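Local structure of putative hydrogenase (Pyrococcus furiosus, 3LYU) at residues 32-35 / 36-40; 85-88 / 89-92; 98-101 / 102-106; 115-118 / 119-123. The protein probably acts as an electron-transferring oxidoreductase that uses FAD and a [2Fe-2S] cluster, this chain being one alpha-beta domain of the longer protein. One frame throughout, in Å; residues are numbered along the deposited sequence.

Contact 1: residues 32-35 / 36-40; sequences EVYP and IAKAW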
ATOM      1  N   GLU B  32      13.945 -12.681  11.303  1.00 33.44           N
ATOM      2  CA  GLU B  32      12.808 -12.537  10.410  1.00 36.91           C
ATOM      3  C   GLU B  32      13.006 -13.205   9.048  1.00 36.71           C
ATOM      4  O   GLU B  32      12.080 -13.801   8.506  1.00 37.34           O
ATOM      5  CB  GLU B  32      12.488 -11.048  10.243  1.00 34.58           C
ATOM      6  CG  GLU B  32      11.207 -10.758   9.496  1.00 40.02           C
ATOM      7  CD  GLU B  32      10.796  -9.310   9.593  1.00 35.29           C
ATOM      8  OE1 GLU B  32       9.793  -8.926   8.939  1.00 35.16           O
ATOM      9  OE2 GLU B  32      11.476  -8.555  10.328  1.00 39.20           O
ATOM     10  N   VAL B  33      14.202 -13.110   8.488  1.00 40.96           N
ATOM     11  CA  VAL B  33      14.440 -13.739   7.193  1.00 38.72           C
ATOM     12  C   VAL B  33      14.443 -15.261   7.324  1.00 39.81           C
ATOM     13  O   VAL B  33      14.165 -15.975   6.364  1.00 36.83           O
ATOM     14  CB  VAL B  33      15.781 -13.237   6.520  1.00 42.99           C
ATOM     15  CG1 VAL B  33      16.717 -12.653   7.547  1.00 37.86           C
ATOM     16  CG2 VAL B  33      16.482 -14.381   5.798  1.00 35.71           C
ATOM     17  N   TYR B  34      14.729 -15.765   8.520  1.00 40.30           N
ATOM     18  CA  TYR B  34      14.757 -17.208   8.715  1.00 36.60           C
ATOM     19  C   TYR B  34      13.511 -17.904   8.182  1.00 36.25           C
ATOM     20  O   TYR B  34      13.598 -18.661   7.214  1.00 40.24           O
ATOM     21  CB  TYR B  34      14.959 -17.556  10.190  1.00 41.05           C
ATOM     22  CG  TYR B  34      14.832 -19.038  10.475  1.00 41.42           C
ATOM     23  CD1 TYR B  34      15.510 -19.989   9.691  1.00 40.75           C
ATOM     24  CD2 TYR B  34      14.057 -19.492  11.541  1.00 39.38           C
ATOM     25  CE1 TYR B  34      15.415 -21.357   9.970  1.00 34.57           C
ATOM     26  CE2 TYR B  34      13.961 -20.855  11.831  1.00 39.04           C
ATOM     27  CZ  TYR B  34      14.639 -21.781  11.046  1.00 37.37           C
ATOM     28  OH  TYR B  34      14.541 -23.118  11.354  1.00 37.23           O
ATOM     29  N   PRO B  35      12.337 -17.664   8.796  1.00 34.87           N
ATOM     30  CA  PRO B  35      11.119 -18.319   8.303  1.00 32.17           C
ATOM     31  C   PRO B  35      10.802 -18.054   6.827  1.00 26.37           C
ATOM     32  O   PRO B  35      10.170 -18.858   6.161  1.00 24.58           O
ATOM     33  CB  PRO B  35      10.040 -17.797   9.244  1.00 27.74           C
ATOM     34  CG  PRO B  35      10.595 -16.482   9.710  1.00 24.32           C
ATOM     35  CD  PRO B  35      12.029 -16.803   9.949  1.00 31.50           C
ATOM     36  N   ILE B  36      11.262 -16.930   6.316  1.00 31.42           N
ATOM     37  CA  ILE B  36      11.041 -16.594   4.925  1.00 33.71           C
ATOM     38  C   ILE B  36      11.904 -17.449   4.006  1.00 35.79           C
ATOM     39  O   ILE B  36      11.409 -18.024   3.034  1.00 37.58           O
ATOM     40  CB  ILE B  36      11.363 -15.117   4.666  1.00 31.33           C
ATOM     41  CG1 ILE B  36      10.360 -14.243   5.418  1.00 30.24           C
ATOM     42  CG2 ILE B  36      11.342 -14.829   3.184  1.00 35.01           C
ATOM     43  CD1 ILE B  36      10.538 -12.749   5.185  1.00 46.00           C
ATOM     44  N   ALA B  37      13.198 -17.520   4.313  1.00 35.99           N
ATOM     45  CA  ALA B  37      14.158 -18.294   3.525  1.00 37.23           C
ATOM     46  C   ALA B  37      13.855 -19.789   3.598  1.00 37.01           C
ATOM     47  O   ALA B  37      14.064 -20.526   2.645  1.00 40.84           O
ATOM     48  CB  ALA B  37      15.576 -18.021   4.023  1.00 32.59           C
ATOM     49  N   LYS B  38      13.357 -20.228   4.743  1.00 39.34           N
ATOM     50  CA  LYS B  38      13.031 -21.628   4.943  1.00 41.22           C
ATOM     51  C   LYS B  38      11.927 -22.040   3.985  1.00 38.34           C
ATOM     52  O   LYS B  38      12.006 -23.081   3.336  1.00 40.50           O
ATOM     53  CB  LYS B  38      12.593 -21.844   6.384  1.00 38.91           C
ATOM     54  CG  LYS B  38      12.418 -23.286   6.777  1.00 41.15           C
ATOM     55  CD  LYS B  38      12.111 -23.373   8.251  1.00 45.51           C
ATOM     56  CE  LYS B  38      11.889 -24.802   8.692  1.00 46.80           C
ATOM     57  NZ  LYS B  38      11.435 -24.838  10.118  1.00 41.80           N
ATOM     58  N   ALA B  39      10.905 -21.197   3.887  1.00 36.48           N
ATOM     59  CA  ALA B  39       9.760 -21.439   3.014  1.00 37.19           C
ATOM     60  C   ALA B  39      10.101 -21.328   1.524  1.00 39.50           C
ATOM     61  O   ALA B  39       9.506 -22.014   0.694  1.00 38.80           O
ATOM     62  CB  ALA B  39       8.656 -20.482   3.356  1.00 32.63           C
ATOM     63  N   TRP B  40      11.047 -20.461   1.175  1.00 42.73           N
ATOM     64  CA  TRP B  40      11.430 -20.327  -0.225  1.00 41.62           C
ATOM     65  C   TRP B  40      12.185 -21.558  -0.703  1.00 44.66           C
ATOM     66  O   TRP B  40      12.042 -21.967  -1.846  1.00 47.18           O
ATOM     67  CB  TRP B  40      12.294 -19.090  -0.445  1.00 33.47           C
ATOM     68  CG  TRP B  40      11.506 -17.844  -0.690  1.00 31.11           C
ATOM     69  CD1 TRP B  40      10.236 -17.758  -1.200  1.00 29.26           C
ATOM     70  CD2 TRP B  40      11.964 -16.494  -0.537  1.00 28.82           C
ATOM     71  NE1 TRP B  40       9.878 -16.439  -1.379  1.00 27.69           N
ATOM     72  CE2 TRP B  40      10.919 -15.643  -0.983  1.00 28.57           C
ATOM     73  CE3 TRP B  40      13.160 -15.918  -0.075  1.00 35.99           C
ATOM     74  CZ2 TRP B  40      11.033 -14.246  -0.983  1.00 33.91           C
ATOM     75  CZ3 TRP B  40      13.276 -14.526  -0.075  1.00 34.64           C
ATOM     76  CH2 TRP B  40      12.212 -13.705  -0.530  1.00 35.44           C
TER
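V33 O accepts the shortest backbone bond of this turn, from A37 N at 2.7 Å, nearly straight and almost along the C=O axis. The turn belongs to helix 29-42, the crossover of the beta-alpha-beta unit made with parallel strands 20-26 and 46-54. One residue on, K38 N donates to Y34 O at 2.9 Å, while A39 N reaches P35 O only weakly. Having no amide hydrogen, P35 cannot bond to the preceding turn, and the helix is kinked there. Y34 and K38 run side by side. Both place CG anti to the backbone N (chi1 173° and -172°), and the extended lysine brings its CD to 4.1 Å from Y34 CZ, obliquely to the ring. With an alanine at K38 the methylene chain is gone, and the phenol would probably lose this flank and be freer to turn. The helix also packs in two further directions: V33 and A37 lie on A23 of strand 20-26, whereas P35 and A39 meet I43 and A39 of a second subunit. On the buried side V33 CG2 lies 4.1 Å from A37 CB, and I36 CG2 sits 3.7 Å above one face of the W40 ring, offset toward its rim.

Contact 2: residues 85-88 / 89-92; sequences LANM and KNVS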
ATOM      1  N   LEU B  85      28.587   3.598  16.597  1.00 52.64           N
ATOM      2  CA  LEU B  85      28.524   4.047  15.215  1.00 50.78           C
ATOM      3  C   LEU B  85      29.768   3.592  14.444  1.00 49.98           C
ATOM      4  O   LEU B  85      29.675   3.100  13.320  1.00 51.50           O
ATOM      5  CB  LEU B  85      28.428   5.569  15.186  1.00 53.03           C
ATOM      6  CG  LEU B  85      28.355   6.198  13.797  1.00 51.29           C
ATOM      7  CD1 LEU B  85      27.052   5.768  13.126  1.00 55.22           C
ATOM      8  CD2 LEU B  85      28.436   7.726  13.912  1.00 51.76           C
ATOM      9  N   ALA B  86      30.929   3.772  15.063  1.00 48.27           N
ATOM     10  CA  ALA B  86      32.188   3.387  14.464  1.00 50.12           C
ATOM     11  C   ALA B  86      32.216   1.894  14.184  1.00 49.76           C
ATOM     12  O   ALA B  86      32.842   1.459  13.221  1.00 48.52           O
ATOM     13  CB  ALA B  86      33.327   3.763  15.382  1.00 51.02           C
ATOM     14  N   ASN B  87      31.534   1.119  15.027  1.00 48.36           N
ATOM     15  CA  ASN B  87      31.475  -0.342  14.884  1.00 49.52           C
ATOM     16  C   ASN B  87      30.508  -0.821  13.806  1.00 48.69           C
ATOM     17  O   ASN B  87      30.772  -1.812  13.128  1.00 50.04           O
ATOM     18  CB  ASN B  87      31.093  -0.999  16.216  1.00 47.13           C
ATOM     19  CG  ASN B  87      32.150  -0.806  17.287  1.00 47.83           C
ATOM     20  OD1 ASN B  87      32.036   0.077  18.134  1.00 44.42           O
ATOM     21  ND2 ASN B  87      33.195  -1.625  17.244  1.00 52.23           N
HETATM   22  N   MSE B  88      29.386  -0.127  13.659  1.00 46.40           N
HETATM   23  CA  MSE B  88      28.405  -0.499  12.659  1.00 46.56           C
HETATM   24  C   MSE B  88      28.998  -0.275  11.288  1.00 46.56           C
HETATM   25  O   MSE B  88      28.666  -0.976  10.333  1.00 47.02           O
HETATM   26  CB  MSE B  88      27.155   0.348  12.815  1.00 48.02           C
HETATM   27  CG  MSE B  88      26.461   0.171  14.152  1.00 51.71           C
HETATM   28 SE   MSE B  88      24.766   1.086  14.207  1.00 52.86          SE
HETATM   29  CE  MSE B  88      23.792   0.055  12.916  1.00 55.89           C
ATOM     30  N   LYS B  89      29.878   0.718  11.204  1.00 47.34           N
ATOM     31  CA  LYS B  89      30.549   1.070   9.962  1.00 46.90           C
ATOM     32  C   LYS B  89      31.311  -0.146   9.436  1.00 47.03           C
ATOM     33  O   LYS B  89      31.425  -0.348   8.225  1.00 45.98           O
ATOM     34  CB  LYS B  89      31.499   2.239  10.218  1.00 51.84           C
ATOM     35  CG  LYS B  89      32.118   2.871   8.985  1.00 58.38           C
ATOM     36  CD  LYS B  89      31.114   3.661   8.166  1.00 56.34           C
ATOM     37  CE  LYS B  89      30.227   2.747   7.328  1.00 58.23           C
ATOM     38  NZ  LYS B  89      29.237   3.509   6.508  1.00 58.78           N
ATOM     39  N   ASN B  90      31.811  -0.964  10.360  1.00 47.36           N
ATOM     40  CA  ASN B  90      32.547  -2.167  10.002  1.00 46.60           C
ATOM     41  C   ASN B  90      31.613  -3.225   9.450  1.00 46.43           C
ATOM     42  O   ASN B  90      31.966  -3.947   8.520  1.00 48.09           O
ATOM     43  CB  ASN B  90      33.287  -2.738  11.213  1.00 48.84           C
ATOM     44  CG  ASN B  90      34.350  -1.794  11.758  1.00 52.76           C
ATOM     45  OD1 ASN B  90      35.072  -1.141  11.002  1.00 52.80           O
ATOM     46  ND2 ASN B  90      34.463  -1.734  13.080  1.00 53.88           N
ATOM     47  N   VAL B  91      30.425  -3.325  10.037  1.00 43.65           N
ATOM     48  CA  VAL B  91      29.437  -4.297   9.578  1.00 43.40           C
ATOM     49  C   VAL B  91      28.919  -3.865   8.212  1.00 42.63           C
ATOM     50  O   VAL B  91      28.672  -4.696   7.342  1.00 36.30           O
ATOM     51  CB  VAL B  91      28.240  -4.406  10.542  1.00 42.30           C
ATOM     52  CG1 VAL B  91      27.258  -5.421  10.012  1.00 33.61           C
ATOM     53  CG2 VAL B  91      28.712  -4.824  11.922  1.00 46.90           C
ATOM     54  N   SER B  92      28.748  -2.560   8.036  1.00 43.28           N
ATOM     55  CA  SER B  92      28.294  -2.023   6.763  1.00 45.91           C
ATOM     56  C   SER B  92      29.320  -2.361   5.674  1.00 49.15           C
ATOM     57  O   SER B  92      28.959  -2.724   4.558  1.00 46.35           O
ATOM     58  CB  SER B  92      28.130  -0.507   6.857  1.00 42.48           C
ATOM     59  OG  SER B  92      27.086  -0.141   7.734  1.00 50.11           O
TER
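S92 N donates to M88 O at 2.8 Å, with the donor well aligned on the carbonyl. The other main-chain bonds are less regular. K89 N reaches L85 O at 3.2 Å, tilted from the carbonyl plane. N87 O takes N90 N at 3.1 Å from well above its plane and V91 N only weakly, so two donors share this carbonyl, the second one weakly. Among the polar side chains, S92 has its OG beside the backbone N (chi1 -66°), which turns the hydroxyl back over the preceding turn, 3.2 Å from M88 O. Its firmer partner is D119 OD1 on helix 117-130. On another side of the helix the N90 amide lies back along the preceding turn, its ND2 3.6 Å from A86 O. The apolar side chains pack on parts outside these two segments. V91 lies against V52 and F54 of strand 46-54 and V76 of strand 70-76, and the selenomethionine M88, bent at chi3, rests on Y27 and on T28 of a third subunit. On the more exposed side K89 folds at chi2 and chi3 and packs on Q122. The whole lies in the first half of helix 84-104, with one side on the sheet, one on the neighbouring helix and one toward another subunit, as expected for a connecting helix in a Rossmann-like fold of parallel strands.

Contact 3: residues 98-101 / 102-106; sequences KVRE and LLESE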
ATOM      1  N   LYS B  98      31.011  -8.634   1.006  1.00 46.82           N
ATOM      2  CA  LYS B  98      30.541 -10.007   0.810  1.00 46.07           C
ATOM      3  C   LYS B  98      29.509 -10.136  -0.303  1.00 44.91           C
ATOM      4  O   LYS B  98      29.511 -11.118  -1.048  1.00 45.81           O
ATOM      5  CB  LYS B  98      29.959 -10.573   2.110  1.00 41.52           C
ATOM      6  CG  LYS B  98      30.566 -11.924   2.527  1.00 43.51           C
ATOM      7  CD  LYS B  98      30.655 -12.908   1.360  1.00 38.11           C
ATOM      8  CE  LYS B  98      31.038 -14.304   1.814  1.00 38.40           C
ATOM      9  NZ  LYS B  98      32.304 -14.316   2.592  1.00 42.09           N
ATOM     10  N   VAL B  99      28.622  -9.149  -0.408  1.00 48.99           N
ATOM     11  CA  VAL B  99      27.589  -9.141  -1.443  1.00 50.62           C
ATOM     12  C   VAL B  99      28.248  -8.928  -2.807  1.00 50.17           C
ATOM     13  O   VAL B  99      28.002  -9.671  -3.755  1.00 51.73           O
ATOM     14  CB  VAL B  99      26.561  -8.019  -1.175  1.00 50.77           C
ATOM     15  CG1 VAL B  99      25.581  -7.901  -2.336  1.00 52.04           C
ATOM     16  CG2 VAL B  99      25.817  -8.313   0.119  1.00 55.67           C
ATOM     17  N   ARG B 100      29.080  -7.896  -2.889  1.00 51.26           N
ATOM     18  CA  ARG B 100      29.816  -7.585  -4.101  1.00 52.25           C
ATOM     19  C   ARG B 100      30.522  -8.863  -4.548  1.00 50.80           C
ATOM     20  O   ARG B 100      30.536  -9.208  -5.723  1.00 50.48           O
ATOM     21  CB  ARG B 100      30.855  -6.509  -3.796  1.00 54.17           C
ATOM     22  CG  ARG B 100      31.882  -6.287  -4.892  1.00 56.18           C
ATOM     23  CD  ARG B 100      31.283  -5.491  -6.027  1.00 58.52           C
ATOM     24  NE  ARG B 100      31.013  -4.113  -5.632  1.00 59.19           N
ATOM     25  CZ  ARG B 100      30.358  -3.239  -6.389  1.00 62.08           C
ATOM     26  NH1 ARG B 100      29.899  -3.595  -7.584  1.00 62.90           N
ATOM     27  NH2 ARG B 100      30.174  -2.002  -5.954  1.00 62.65           N
ATOM     28  N   GLU B 101      31.106  -9.557  -3.584  1.00 49.88           N
ATOM     29  CA  GLU B 101      31.833 -10.792  -3.827  1.00 53.68           C
ATOM     30  C   GLU B 101      30.952 -11.958  -4.288  1.00 53.57           C
ATOM     31  O   GLU B 101      31.387 -12.799  -5.074  1.00 57.71           O
ATOM     32  CB  GLU B 101      32.584 -11.181  -2.554  1.00 57.48           C
ATOM     33  CG  GLU B 101      32.982 -12.644  -2.474  1.00 60.83           C
ATOM     34  CD  GLU B 101      33.586 -13.004  -1.127  1.00 63.40           C
ATOM     35  OE1 GLU B 101      33.703 -14.213  -0.823  1.00 61.86           O
ATOM     36  OE2 GLU B 101      33.949 -12.075  -0.373  1.00 63.62           O
ATOM     37  N   LEU B 102      29.721 -12.013  -3.792  1.00 51.17           N
ATOM     38  CA  LEU B 102      28.802 -13.081  -4.153  1.00 50.04           C
ATOM     39  C   LEU B 102      28.091 -12.842  -5.474  1.00 49.93           C
ATOM     40  O   LEU B 102      27.632 -13.782  -6.112  1.00 47.54           O
ATOM     41  CB  LEU B 102      27.762 -13.266  -3.058  1.00 50.26           C
ATOM     42  CG  LEU B 102      28.200 -13.991  -1.789  1.00 45.58           C
ATOM     43  CD1 LEU B 102      27.091 -13.861  -0.755  1.00 49.22           C
ATOM     44  CD2 LEU B 102      28.492 -15.455  -2.095  1.00 47.92           C
ATOM     45  N   LEU B 103      27.981 -11.583  -5.870  1.00 53.17           N
ATOM     46  CA  LEU B 103      27.328 -11.238  -7.123  1.00 55.95           C
ATOM     47  C   LEU B 103      28.345 -11.254  -8.251  1.00 60.46           C
ATOM     48  O   LEU B 103      28.012 -11.556  -9.400  1.00 61.17           O
ATOM     49  CB  LEU B 103      26.691  -9.851  -7.025  1.00 51.56           C
ATOM     50  CG  LEU B 103      25.301  -9.761  -6.398  1.00 52.65           C
ATOM     51  CD1 LEU B 103      25.265 -10.535  -5.098  1.00 48.48           C
ATOM     52  CD2 LEU B 103      24.953  -8.301  -6.181  1.00 50.41           C
ATOM     53  N   GLU B 104      29.587 -10.920  -7.908  1.00 64.75           N
ATOM     54  CA  GLU B 104      30.686 -10.895  -8.868  1.00 67.09           C
ATOM     55  C   GLU B 104      31.138 -12.332  -9.073  1.00 68.95           C
ATOM     56  O   GLU B 104      31.784 -12.660 -10.068  1.00 70.51           O
ATOM     57  CB  GLU B 104      31.840 -10.044  -8.332  1.00 69.13           C
ATOM     58  CG  GLU B 104      32.700  -9.406  -9.409  1.00 73.26           C
ATOM     59  CD  GLU B 104      33.598  -8.302  -8.860  1.00 74.91           C
ATOM     60  OE1 GLU B 104      33.077  -7.359  -8.224  1.00 75.28           O
ATOM     61  OE2 GLU B 104      34.828  -8.372  -9.069  1.00 74.88           O
ATOM     62  N   SER B 105      30.789 -13.180  -8.108  1.00 68.68           N
ATOM     63  CA  SER B 105      31.108 -14.598  -8.171  1.00 67.42           C
ATOM     64  C   SER B 105      29.969 -15.261  -8.953  1.00 68.36           C
ATOM     65  O   SER B 105      29.876 -15.115 -10.172  1.00 71.33           O
ATOM     66  CB  SER B 105      31.210 -15.194  -6.758  1.00 67.31           C
ATOM     67  OG  SER B 105      31.559 -16.568  -6.799  1.00 67.94           O
ATOM     68  N   GLU B 106      29.094 -15.966  -8.247  1.00 67.95           N
ATOM     69  CA  GLU B 106      27.963 -16.645  -8.873  1.00 67.74           C
ATOM     70  C   GLU B 106      26.875 -15.683  -9.369  1.00 67.50           C
ATOM     71  O   GLU B 106      26.983 -14.462  -9.205  1.00 67.23           O
ATOM     72  CB  GLU B 106      27.380 -17.647  -7.879  1.00 68.92           C
ATOM     73  CG  GLU B 106      27.370 -17.117  -6.453  1.00 66.62           C
ATOM     74  CD  GLU B 106      27.710 -18.181  -5.427  1.00 68.08           C
ATOM     75  OE1 GLU B 106      26.951 -19.165  -5.312  1.00 71.71           O
ATOM     76  OE2 GLU B 106      28.739 -18.035  -4.737  1.00 64.88           O
TER
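V99 directs CG1 anti to its own N (chi1 173°), while L103, one turn later, keeps CG beside the backbone N (chi1 -84°). The two side chains therefore run alongside each other and point the same way, and V99 CG1 meets both methyls of the leucine, with CD1 at 3.8 Å. L103 CD1 also lies only 3.2 Å from V99 O, the carbonyl that accepts L103 N at 2.9 Å and, weakly, L102 N. The latter amide has its main bond with K98 O. R100 and E104 pair differently. The arginine bends at chi2 and chi3; its CD, 3.4 Å from E104 OE1, does the touching, and the guanidinium is carried past the acid. The guanidinium and carboxylate planes are 66° apart, and R100 NE stays 4.6 Å from E104 OE1, so any attraction is probably weak; R100 NH1 has weak contacts with E129 and the hydroxyl of Y130. Their backbones are bonded in the usual way, E104 N to R100 O. K98 curls over L102, its CD 4.1 Å from L102 CG, and brings NZ into a long salt bridge with E101 OE1; the stronger partner of K98 NZ is E74, by a salt bridge. Residues 98-106 lie at the C-terminal part of helix 84-104 and lead into the loop before strand 110-114. V99 and L103 bury themselves against I24 and L22 of strand 20-26 and V126 of helix 117-130, where Y130 also touches L103, and L102 O takes a hydrogen bond from W108 NE1.

Contact 4: residues 115-118 / 119-123; sequences GPVG and DQKQV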
ATOM      1  N   GLY B 115      17.179  -5.433   7.371  1.00 26.46           N
ATOM      2  CA  GLY B 115      18.148  -4.871   8.291  1.00 24.63           C
ATOM      3  C   GLY B 115      17.971  -3.361   8.324  1.00 26.90           C
ATOM      4  O   GLY B 115      17.044  -2.849   7.692  1.00 30.17           O
ATOM      5  N   PRO B 116      18.827  -2.611   9.045  1.00 29.94           N
ATOM      6  CA  PRO B 116      18.646  -1.154   9.067  1.00 33.05           C
ATOM      7  C   PRO B 116      18.564  -0.585   7.665  1.00 36.46           C
ATOM      8  O   PRO B 116      19.196  -1.104   6.736  1.00 33.63           O
ATOM      9  CB  PRO B 116      19.858  -0.643   9.860  1.00 33.60           C
ATOM     10  CG  PRO B 116      20.837  -1.788   9.834  1.00 34.73           C
ATOM     11  CD  PRO B 116      19.965  -3.018   9.884  1.00 30.29           C
ATOM     12  N   VAL B 117      17.763   0.472   7.520  1.00 37.76           N
ATOM     13  CA  VAL B 117      17.534   1.119   6.231  1.00 41.61           C
ATOM     14  C   VAL B 117      18.798   1.743   5.636  1.00 40.72           C
ATOM     15  O   VAL B 117      18.855   2.064   4.452  1.00 44.02           O
ATOM     16  CB  VAL B 117      16.397   2.173   6.354  1.00 40.50           C
ATOM     17  CG1 VAL B 117      16.813   3.280   7.294  1.00 39.13           C
ATOM     18  CG2 VAL B 117      16.026   2.713   4.979  1.00 43.29           C
ATOM     19  N   GLY B 118      19.821   1.889   6.467  1.00 44.92           N
ATOM     20  CA  GLY B 118      21.072   2.459   6.000  1.00 46.61           C
ATOM     21  C   GLY B 118      21.937   1.432   5.298  1.00 47.85           C
ATOM     22  O   GLY B 118      22.779   1.770   4.469  1.00 50.45           O
ATOM     23  N   ASP B 119      21.732   0.169   5.648  1.00 47.75           N
ATOM     24  CA  ASP B 119      22.476  -0.922   5.045  1.00 46.97           C
ATOM     25  C   ASP B 119      21.709  -1.411   3.837  1.00 47.26           C
ATOM     26  O   ASP B 119      22.304  -1.933   2.896  1.00 45.17           O
ATOM     27  CB  ASP B 119      22.653  -2.074   6.033  1.00 46.62           C
ATOM     28  CG  ASP B 119      23.573  -1.721   7.165  1.00 52.36           C
ATOM     29  OD1 ASP B 119      24.705  -1.293   6.884  1.00 51.71           O
ATOM     30  OD2 ASP B 119      23.173  -1.870   8.332  1.00 58.61           O
ATOM     31  N   GLN B 120      20.388  -1.249   3.871  1.00 42.93           N
ATOM     32  CA  GLN B 120      19.555  -1.668   2.752  1.00 47.57           C
ATOM     33  C   GLN B 120      19.876  -0.788   1.561  1.00 47.34           C
ATOM     34  O   GLN B 120      19.822  -1.225   0.421  1.00 46.75           O
ATOM     35  CB  GLN B 120      18.077  -1.551   3.109  1.00 48.76           C
ATOM     36  CG  GLN B 120      17.672  -2.463   4.230  1.00 49.93           C
ATOM     37  CD  GLN B 120      16.191  -2.617   4.314  1.00 48.77           C
ATOM     38  OE1 GLN B 120      15.473  -1.669   4.617  1.00 48.91           O
ATOM     39  NE2 GLN B 120      15.713  -3.815   4.034  1.00 52.20           N
ATOM     40  N   LYS B 121      20.214   0.460   1.837  1.00 48.04           N
ATOM     41  CA  LYS B 121      20.575   1.388   0.793  1.00 49.40           C
ATOM     42  C   LYS B 121      21.920   0.988   0.198  1.00 52.81           C
ATOM     43  O   LYS B 121      22.043   0.820  -1.016  1.00 53.26           O
ATOM     44  CB  LYS B 121      20.681   2.800   1.356  1.00 48.66           C
ATOM     45  CG  LYS B 121      19.369   3.416   1.768  1.00 42.91           C
ATOM     46  CD  LYS B 121      19.608   4.865   2.146  1.00 43.34           C
ATOM     47  CE  LYS B 121      18.312   5.595   2.396  1.00 37.99           C
ATOM     48  NZ  LYS B 121      18.577   7.031   2.715  1.00 38.07           N
ATOM     49  N   GLN B 122      22.926   0.834   1.058  1.00 52.60           N
ATOM     50  CA  GLN B 122      24.274   0.468   0.612  1.00 51.12           C
ATOM     51  C   GLN B 122      24.315  -0.865  -0.135  1.00 51.49           C
ATOM     52  O   GLN B 122      25.111  -1.056  -1.057  1.00 51.91           O
ATOM     53  CB  GLN B 122      25.235   0.422   1.807  1.00 51.07           C
ATOM     54  CG  GLN B 122      25.516   1.789   2.433  1.00 48.57           C
ATOM     55  CD  GLN B 122      26.687   1.762   3.413  1.00 49.56           C
ATOM     56  OE1 GLN B 122      27.817   1.417   3.041  1.00 51.78           O
ATOM     57  NE2 GLN B 122      26.421   2.129   4.675  1.00 54.54           N
ATOM     58  N   VAL B 123      23.455  -1.785   0.276  1.00 49.73           N
ATOM     59  CA  VAL B 123      23.377  -3.092  -0.353  1.00 46.04           C
ATOM     60  C   VAL B 123      22.616  -2.983  -1.665  1.00 46.53           C
ATOM     61  O   VAL B 123      22.859  -3.753  -2.588  1.00 45.03           O
ATOM     62  CB  VAL B 123      22.668  -4.118   0.568  1.00 41.09           C
ATOM     63  CG1 VAL B 123      22.313  -5.386  -0.206  1.00 42.11           C
ATOM     64  CG2 VAL B 123      23.574  -4.451   1.754  1.00 41.39           C
TER
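The loop that leaves strand 110-114 turns here into helix 117-130, at a Gly-Pro step consistent with the one that follows the corresponding strand in ferredoxin-reductase-like domains. P116 O carries the turn by accepting two amides. Q120 N comes in the carbonyl plane at 3.1 Å, and D119 N approaches from above that plane at 3.0 Å. The next bond, K121 N to V117 O, is weak. Q120 has CG beside its backbone N (chi1 -64°), which folds the side chain back over the loop, CG 3.2 Å from P116 O and CD 3.5 Å from G115 O. Cutting Q120 down to an alanine removes this cover and would probably open a gap above the two loop carbonyls. G115 O accepts a hydrogen bond from NE2 of the tag residue H137. K121 lays its CG 3.0 Å from V117 O and then extends to a salt bridge with E16 of a fourth subunit, while P116 and V117 pack on T28 and L9 of a third. D119 packs on L95 of helix 84-104 and M113 of strand 110-114. The chemistry implies a division of labour: one carbonyl sets the entry into the helix, and charged D119 and K121 tie it to another helix and subunit.

Overall arrangement
None of the four contacts is wholly buried; each is a local contact along or at the end of a helix. Contact 1 is the most buried, with four buried and no exposed residues among those touching, and contact 3 the most exposed, with three. Contacts 2 and 3 share helix 84-104, their centres about 20 Å apart, and contact 4, on helix 117-130, touches contact 2 through the S92-D119 pair. Contact 1, on helix 29-42, lies on the opposite side of the chain's centre from the other three. Apolar packing and a proline kink mark contact 1. Contact 3, which no other chain touches, is the richest in charged side chains; contacts 1, 2 and 4 all meet a third subunit, contact 1 only through E32.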